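Beta-catenin homolog sys-1 (Caenorhabditis elegans, PDB 3C2G) acts as a transcription coregulator in the Wnt signalling asymmetry pathway, binding the TCF factor POP-1 directly and activating or repressing target genes. Local coordinates at residues I192-R195 with F196-K200; T158-A161 with Q162-F166. All coordinates share one frame; numbering follows the deposited sequence.

Contact 1. Residues I192-R195 with F196-K200; sequences IIFR and FIISK
Ile197 N donates to Ile193 O at 3.0 Å with an N-H...O angle of 159°. One residue on either side, Phe196 N to Ile192 O and Ile198 N to Phe194 O repeat the i to i+4 pattern over the last turn of helix 189-198. The series fades at Ser199, whose N makes a weak 3.1 Å bond to Arg195 O as the chain leaves helical geometry; a small polar residue suits this exposed end. Side chains then pack against the same carbonyls. A chi1 of -84° sets CG1 of Ile198 beside its backbone N, and CD1 of Ile198 lies 3.3 Å from Phe194 O. That methyl also lies 4.2 Å from Phe194 CD1, slanting against the ring, while Ile197 CD1 approaches the same ring carbon at 4.4 Å. Phe208 of helix 202-210 meets the Phe194 ring edge-to-face. Arg195 extends as a straight chain to a salt bridge with Asp265 of helix 251-270, a span that suits arginine. The chemistry thus divides the residues: Phe194, Ile197 and Ile198 are buried among neighbouring helices of the armadillo domain, whereas the exposed Arg195 crosses to helix 251-270 by its charge and Ser199 follows the helix end.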
ATOM      1  N   ILE A 192      11.257  -8.009  12.944  1.00 37.23           N
ATOM      2  CA  ILE A 192      10.954  -9.325  12.364  1.00 37.10           C
ATOM      3  C   ILE A 192       9.901 -10.074  13.183  1.00 36.29           C
ATOM      4  O   ILE A 192       8.944 -10.596  12.624  1.00 37.15           O
ATOM      5  CB  ILE A 192      12.234 -10.174  12.214  1.00 37.58           C
ATOM      6  CG1 ILE A 192      13.260  -9.450  11.318  1.00 39.79           C
ATOM      7  CG2 ILE A 192      11.914 -11.554  11.664  1.00 37.86           C
ATOM      8  CD1 ILE A 192      12.750  -9.090   9.904  1.00 41.33           C
ATOM      9  N   ILE A 193      10.056 -10.065  14.503  1.00 34.98           N
ATOM     10  CA  ILE A 193       9.154 -10.759  15.411  1.00 34.45           C
ATOM     11  C   ILE A 193       7.759 -10.121  15.462  1.00 35.12           C
ATOM     12  O   ILE A 193       6.755 -10.825  15.367  1.00 35.16           O
ATOM     13  CB  ILE A 193       9.759 -10.856  16.838  1.00 33.97           C
ATOM     14  CG1 ILE A 193      11.066 -11.651  16.801  1.00 31.71           C
ATOM     15  CG2 ILE A 193       8.772 -11.493  17.799  1.00 31.59           C
ATOM     16  CD1 ILE A 193      12.017 -11.331  17.915  1.00 29.38           C
ATOM     17  N   PHE A 194       7.696  -8.802  15.626  1.00 35.63           N
ATOM     18  CA  PHE A 194       6.431  -8.070  15.522  1.00 36.21           C
ATOM     19  C   PHE A 194       5.729  -8.364  14.201  1.00 36.60           C
ATOM     20  O   PHE A 194       4.558  -8.719  14.181  1.00 36.54           O
ATOM     21  CB  PHE A 194       6.633  -6.566  15.687  1.00 36.06           C
ATOM     22  CG  PHE A 194       6.498  -6.096  17.099  1.00 37.13           C
ATOM     23  CD1 PHE A 194       5.316  -6.310  17.806  1.00 40.05           C
ATOM     24  CD2 PHE A 194       7.540  -5.436  17.725  1.00 38.05           C
ATOM     25  CE1 PHE A 194       5.175  -5.889  19.126  1.00 39.64           C
ATOM     26  CE2 PHE A 194       7.411  -5.006  19.048  1.00 39.86           C
ATOM     27  CZ  PHE A 194       6.223  -5.235  19.749  1.00 38.96           C
ATOM     28  N   ARG A 195       6.455  -8.265  13.103  1.00 36.86           N
ATOM     29  CA  ARG A 195       5.868  -8.565  11.814  1.00 39.02           C
ATOM     30  C   ARG A 195       5.261  -9.961  11.822  1.00 40.06           C
ATOM     31  O   ARG A 195       4.159 -10.168  11.321  1.00 41.43           O
ATOM     32  CB  ARG A 195       6.917  -8.441  10.712  1.00 38.72           C
ATOM     33  CG  ARG A 195       6.389  -8.710   9.314  1.00 42.26           C
ATOM     34  CD  ARG A 195       7.489  -8.564   8.270  0.50 44.82           C
ATOM     35  NE  ARG A 195       6.968  -8.718   6.916  0.50 47.41           N
ATOM     36  CZ  ARG A 195       6.535  -7.713   6.161  0.50 49.63           C
ATOM     37  NH1 ARG A 195       6.559  -6.469   6.626  0.50 50.95           N
ATOM     38  NH2 ARG A 195       6.077  -7.951   4.939  0.50 48.58           N
ATOM     39  N   PHE A 196       5.981 -10.906  12.421  1.00 40.51           N
ATOM     40  CA  PHE A 196       5.637 -12.310  12.382  1.00 39.92           C
ATOM     41  C   PHE A 196       4.388 -12.648  13.199  1.00 40.37           C
ATOM     42  O   PHE A 196       3.542 -13.399  12.732  1.00 40.58           O
ATOM     43  CB  PHE A 196       6.855 -13.139  12.830  1.00 40.55           C
ATOM     44  CG  PHE A 196       6.611 -14.625  12.878  1.00 38.90           C
ATOM     45  CD1 PHE A 196       6.526 -15.373  11.703  1.00 37.20           C
ATOM     46  CD2 PHE A 196       6.478 -15.277  14.103  1.00 38.96           C
ATOM     47  CE1 PHE A 196       6.296 -16.750  11.744  1.00 38.36           C
ATOM     48  CE2 PHE A 196       6.263 -16.659  14.157  1.00 40.44           C
ATOM     49  CZ  PHE A 196       6.168 -17.395  12.970  1.00 40.20           C
ATOM     50  N   ILE A 197       4.267 -12.101  14.402  1.00 40.83           N
ATOM     51  CA  ILE A 197       3.127 -12.414  15.256  1.00 43.34           C
ATOM     52  C   ILE A 197       1.868 -11.642  14.856  1.00 45.69           C
ATOM     53  O   ILE A 197       0.747 -12.055  15.160  1.00 46.04           O
ATOM     54  CB  ILE A 197       3.423 -12.184  16.772  1.00 43.13           C
ATOM     55  CG1 ILE A 197       3.692 -10.711  17.067  1.00 43.42           C
ATOM     56  CG2 ILE A 197       4.581 -13.065  17.259  1.00 42.25           C
ATOM     57  CD1 ILE A 197       3.847 -10.406  18.542  1.00 43.82           C
ATOM     58  N   ILE A 198       2.067 -10.517  14.179  1.00 48.21           N
ATOM     59  CA  ILE A 198       0.984  -9.644  13.748  1.00 50.29           C
ATOM     60  C   ILE A 198       0.346 -10.185  12.479  1.00 51.86           C
ATOM     61  O   ILE A 198      -0.832  -9.980  12.237  1.00 52.25           O
ATOM     62  CB  ILE A 198       1.519  -8.216  13.506  1.00 50.14           C
ATOM     63  CG1 ILE A 198       1.564  -7.443  14.818  1.00 50.66           C
ATOM     64  CG2 ILE A 198       0.707  -7.470  12.480  1.00 50.68           C
ATOM     65  CD1 ILE A 198       2.467  -6.212  14.763  1.00 51.40           C
ATOM     66  N   SER A 199       1.136 -10.881  11.673  1.00 54.31           N
ATOM     67  CA  SER A 199       0.691 -11.324  10.361  1.00 56.86           C
ATOM     68  C   SER A 199      -0.614 -12.116  10.422  1.00 58.82           C
ATOM     69  O   SER A 199      -0.684 -13.164  11.071  1.00 59.14           O
ATOM     70  CB  SER A 199       1.783 -12.139   9.677  1.00 56.40           C
ATOM     71  OG  SER A 199       1.380 -12.498   8.372  1.00 58.09           O
ATOM     72  N   LYS A 200      -1.641 -11.580   9.754  1.00 61.01           N
ATOM     73  CA  LYS A 200      -2.978 -12.197   9.634  1.00 62.94           C
ATOM     74  C   LYS A 200      -3.753 -12.303  10.962  1.00 63.27           C
ATOM     75  O   LYS A 200      -4.729 -13.060  11.073  1.00 63.98           O
ATOM     76  CB  LYS A 200      -2.907 -13.557   8.918  1.00 62.77           C
ATOM     77  CG  LYS A 200      -2.301 -13.500   7.517  1.00 64.55           C
ATOM     78  CD  LYS A 200      -2.477 -14.834   6.782  1.00 65.17           C
ATOM     79  CE  LYS A 200      -1.854 -14.794   5.379  1.00 69.56           C
ATOM     80  NZ  LYS A 200      -1.744 -16.161   4.767  1.00 70.38           N
TER

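Contact 2. Residues T158-A161 with Q162-F166; sequences TEFA and QHLKF
Gln162 meets Thr158 in the closing turn of helix 154-164, one of the packed helices of the armadillo domain: Gln162 N binds Thr158 O at 3.1 Å. The residue is exposed, which suits a polar side chain, and its CB rests 3.5 Å from Glu159 O. His163 N bonds to Glu159 O at 3.1 Å, and the imidazole lies against the same oxygen, which sits 3.3 Å above the ring plane over its centre. Loop residues Phe105 to Pro107 pack around this histidine, which combines a flat surface with polar edges. Leu164 N shares itself between Phe160 O and, weakly, Ala161 O, a forked pattern as the helix ends. Leucine's branched end gives it two methyls to set against Phe160: CD1 lies over one face of the ring in a CH-pi contact, 4.1 Å from the centroid and offset toward the rim, while CD2 of Leu164 touches Phe160 CZ and CE1 at 4.1 Å. Phe105 meets this phenyl edge-to-face. Lys165, centre of an inverse gamma turn, carries its ammonium to a salt bridge with Asp201. Its long aliphatic chain runs back past the helix end, placing CE 3.4 Å from Ala161 O.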
ATOM      1  N   THR A 158       2.738 -21.373  11.661  1.00 47.02           N
ATOM      2  CA  THR A 158       1.528 -21.120  12.452  1.00 47.10           C
ATOM      3  C   THR A 158       1.652 -21.550  13.920  1.00 47.00           C
ATOM      4  O   THR A 158       1.249 -20.807  14.820  1.00 46.46           O
ATOM      5  CB  THR A 158       0.297 -21.803  11.797  1.00 47.68           C
ATOM      6  OG1 THR A 158       0.016 -21.171  10.539  1.00 49.49           O
ATOM      7  CG2 THR A 158      -0.942 -21.716  12.689  1.00 47.75           C
ATOM      8  N   GLU A 159       2.195 -22.745  14.157  1.00 47.45           N
ATOM      9  CA  GLU A 159       2.420 -23.246  15.520  1.00 48.53           C
ATOM     10  C   GLU A 159       3.346 -22.318  16.305  1.00 46.86           C
ATOM     11  O   GLU A 159       3.034 -21.918  17.434  1.00 46.41           O
ATOM     12  CB  GLU A 159       3.040 -24.643  15.500  1.00 48.18           C
ATOM     13  CG  GLU A 159       2.079 -25.769  15.200  1.00 51.62           C
ATOM     14  CD  GLU A 159       2.685 -27.152  15.459  1.00 52.55           C
ATOM     15  OE1 GLU A 159       2.123 -28.145  14.940  1.00 56.88           O
ATOM     16  OE2 GLU A 159       3.716 -27.250  16.184  1.00 58.24           O
ATOM     17  N   PHE A 160       4.481 -21.983  15.694  1.00 45.55           N
ATOM     18  CA  PHE A 160       5.485 -21.150  16.339  1.00 44.94           C
ATOM     19  C   PHE A 160       4.900 -19.785  16.670  1.00 44.96           C
ATOM     20  O   PHE A 160       5.070 -19.291  17.788  1.00 44.47           O
ATOM     21  CB  PHE A 160       6.744 -21.026  15.470  1.00 44.66           C
ATOM     22  CG  PHE A 160       7.887 -20.343  16.158  1.00 43.06           C
ATOM     23  CD1 PHE A 160       8.283 -20.734  17.435  1.00 42.31           C
ATOM     24  CD2 PHE A 160       8.571 -19.309  15.532  1.00 42.09           C
ATOM     25  CE1 PHE A 160       9.336 -20.100  18.083  1.00 42.20           C
ATOM     26  CE2 PHE A 160       9.624 -18.664  16.172  1.00 42.13           C
ATOM     27  CZ  PHE A 160      10.010 -19.060  17.453  1.00 42.56           C
ATOM     28  N   ALA A 161       4.188 -19.201  15.705  1.00 45.10           N
ATOM     29  CA  ALA A 161       3.471 -17.944  15.916  1.00 45.50           C
ATOM     30  C   ALA A 161       2.565 -17.993  17.139  1.00 45.72           C
ATOM     31  O   ALA A 161       2.608 -17.091  17.969  1.00 45.88           O
ATOM     32  CB  ALA A 161       2.683 -17.557  14.673  1.00 45.84           C
ATOM     33  N   GLN A 162       1.769 -19.052  17.269  1.00 46.20           N
ATOM     34  CA  GLN A 162       0.890 -19.197  18.427  1.00 47.64           C
ATOM     35  C   GLN A 162       1.655 -19.236  19.756  1.00 46.53           C
ATOM     36  O   GLN A 162       1.263 -18.563  20.711  1.00 46.33           O
ATOM     37  CB  GLN A 162      -0.018 -20.422  18.285  1.00 47.57           C
ATOM     38  CG  GLN A 162      -1.124 -20.493  19.342  1.00 50.78           C
ATOM     39  CD  GLN A 162      -2.097 -21.655  19.120  1.00 52.04           C
ATOM     40  OE1 GLN A 162      -2.416 -22.010  17.976  1.00 57.59           O
ATOM     41  NE2 GLN A 162      -2.585 -22.241  20.220  1.00 54.27           N
ATOM     42  N   HIS A 163       2.744 -20.006  19.805  1.00 46.12           N
ATOM     43  CA  HIS A 163       3.597 -20.092  21.001  1.00 45.28           C
ATOM     44  C   HIS A 163       4.138 -18.740  21.473  1.00 44.70           C
ATOM     45  O   HIS A 163       4.367 -18.536  22.665  1.00 44.63           O
ATOM     46  CB  HIS A 163       4.776 -21.047  20.770  1.00 45.60           C
ATOM     47  CG  HIS A 163       4.374 -22.453  20.439  1.00 46.03           C
ATOM     48  ND1 HIS A 163       5.149 -23.280  19.653  1.00 44.06           N
ATOM     49  CD2 HIS A 163       3.278 -23.175  20.779  1.00 45.96           C
ATOM     50  CE1 HIS A 163       4.554 -24.452  19.530  1.00 44.43           C
ATOM     51  NE2 HIS A 163       3.416 -24.413  20.201  1.00 45.91           N
ATOM     52  N   LEU A 164       4.342 -17.825  20.533  1.00 44.35           N
ATOM     53  CA  LEU A 164       4.909 -16.511  20.824  1.00 44.39           C
ATOM     54  C   LEU A 164       3.923 -15.496  21.393  1.00 45.40           C
ATOM     55  O   LEU A 164       4.336 -14.493  21.976  1.00 45.85           O
ATOM     56  CB  LEU A 164       5.559 -15.935  19.569  1.00 43.52           C
ATOM     57  CG  LEU A 164       6.754 -16.718  19.038  1.00 42.18           C
ATOM     58  CD1 LEU A 164       7.320 -16.041  17.825  1.00 40.58           C
ATOM     59  CD2 LEU A 164       7.822 -16.886  20.121  1.00 41.43           C
ATOM     60  N   LYS A 165       2.627 -15.744  21.226  1.00 45.78           N
ATOM     61  CA  LYS A 165       1.624 -14.778  21.652  1.00 46.14           C
ATOM     62  C   LYS A 165       1.260 -14.929  23.115  1.00 46.29           C
ATOM     63  O   LYS A 165       0.272 -15.572  23.459  1.00 46.63           O
ATOM     64  CB  LYS A 165       0.390 -14.844  20.752  1.00 46.80           C
ATOM     65  CG  LYS A 165       0.644 -14.227  19.386  1.00 47.08           C
ATOM     66  CD  LYS A 165      -0.302 -14.761  18.347  1.00 47.84           C
ATOM     67  CE  LYS A 165       0.358 -14.700  16.985  1.00 47.46           C
ATOM     68  NZ  LYS A 165      -0.586 -15.098  15.928  1.00 50.83           N
ATOM     69  N   PHE A 166       2.091 -14.343  23.974  1.00 45.95           N
ATOM     70  CA  PHE A 166       1.819 -14.266  25.406  1.00 45.65           C
ATOM     71  C   PHE A 166       2.282 -12.919  25.946  1.00 46.28           C
ATOM     72  O   PHE A 166       3.269 -12.365  25.468  1.00 46.76           O
ATOM     73  CB  PHE A 166       2.431 -15.452  26.182  1.00 44.97           C
ATOM     74  CG  PHE A 166       3.926 -15.617  26.005  1.00 43.73           C
ATOM     75  CD1 PHE A 166       4.790 -15.370  27.059  1.00 40.86           C
ATOM     76  CD2 PHE A 166       4.465 -16.059  24.793  1.00 43.28           C
ATOM     77  CE1 PHE A 166       6.172 -15.537  26.905  1.00 42.06           C
ATOM     78  CE2 PHE A 166       5.853 -16.220  24.631  1.00 41.56           C
ATOM     79  CZ  PHE A 166       6.700 -15.960  25.688  1.00 40.47           C
TER

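Contact 2 precedes contact 1 along the chain, and their centres are about 10 Å apart. Direct packing between them is seen in the atoms that meet. The Phe196 ring bridges them: its CE2 lies 3.5 Å from Ala161 CA and 3.8 Å from Phe160 CD2. The small Ala161 lets the ring approach the backbone of helix 154-164 this closely. Beside it, Ile197 CG2 touches Leu164 CB at 3.8 Å, and Lys165 CE packs 3.2 Å from Ile197 O. Helix 134-150 adds a shared partner, since Phe144 touches both Ile193 and Leu164. The join is therefore largely apolar, joining helix 154-164 to helix 189-198, with helix 167-174 between them in sequence.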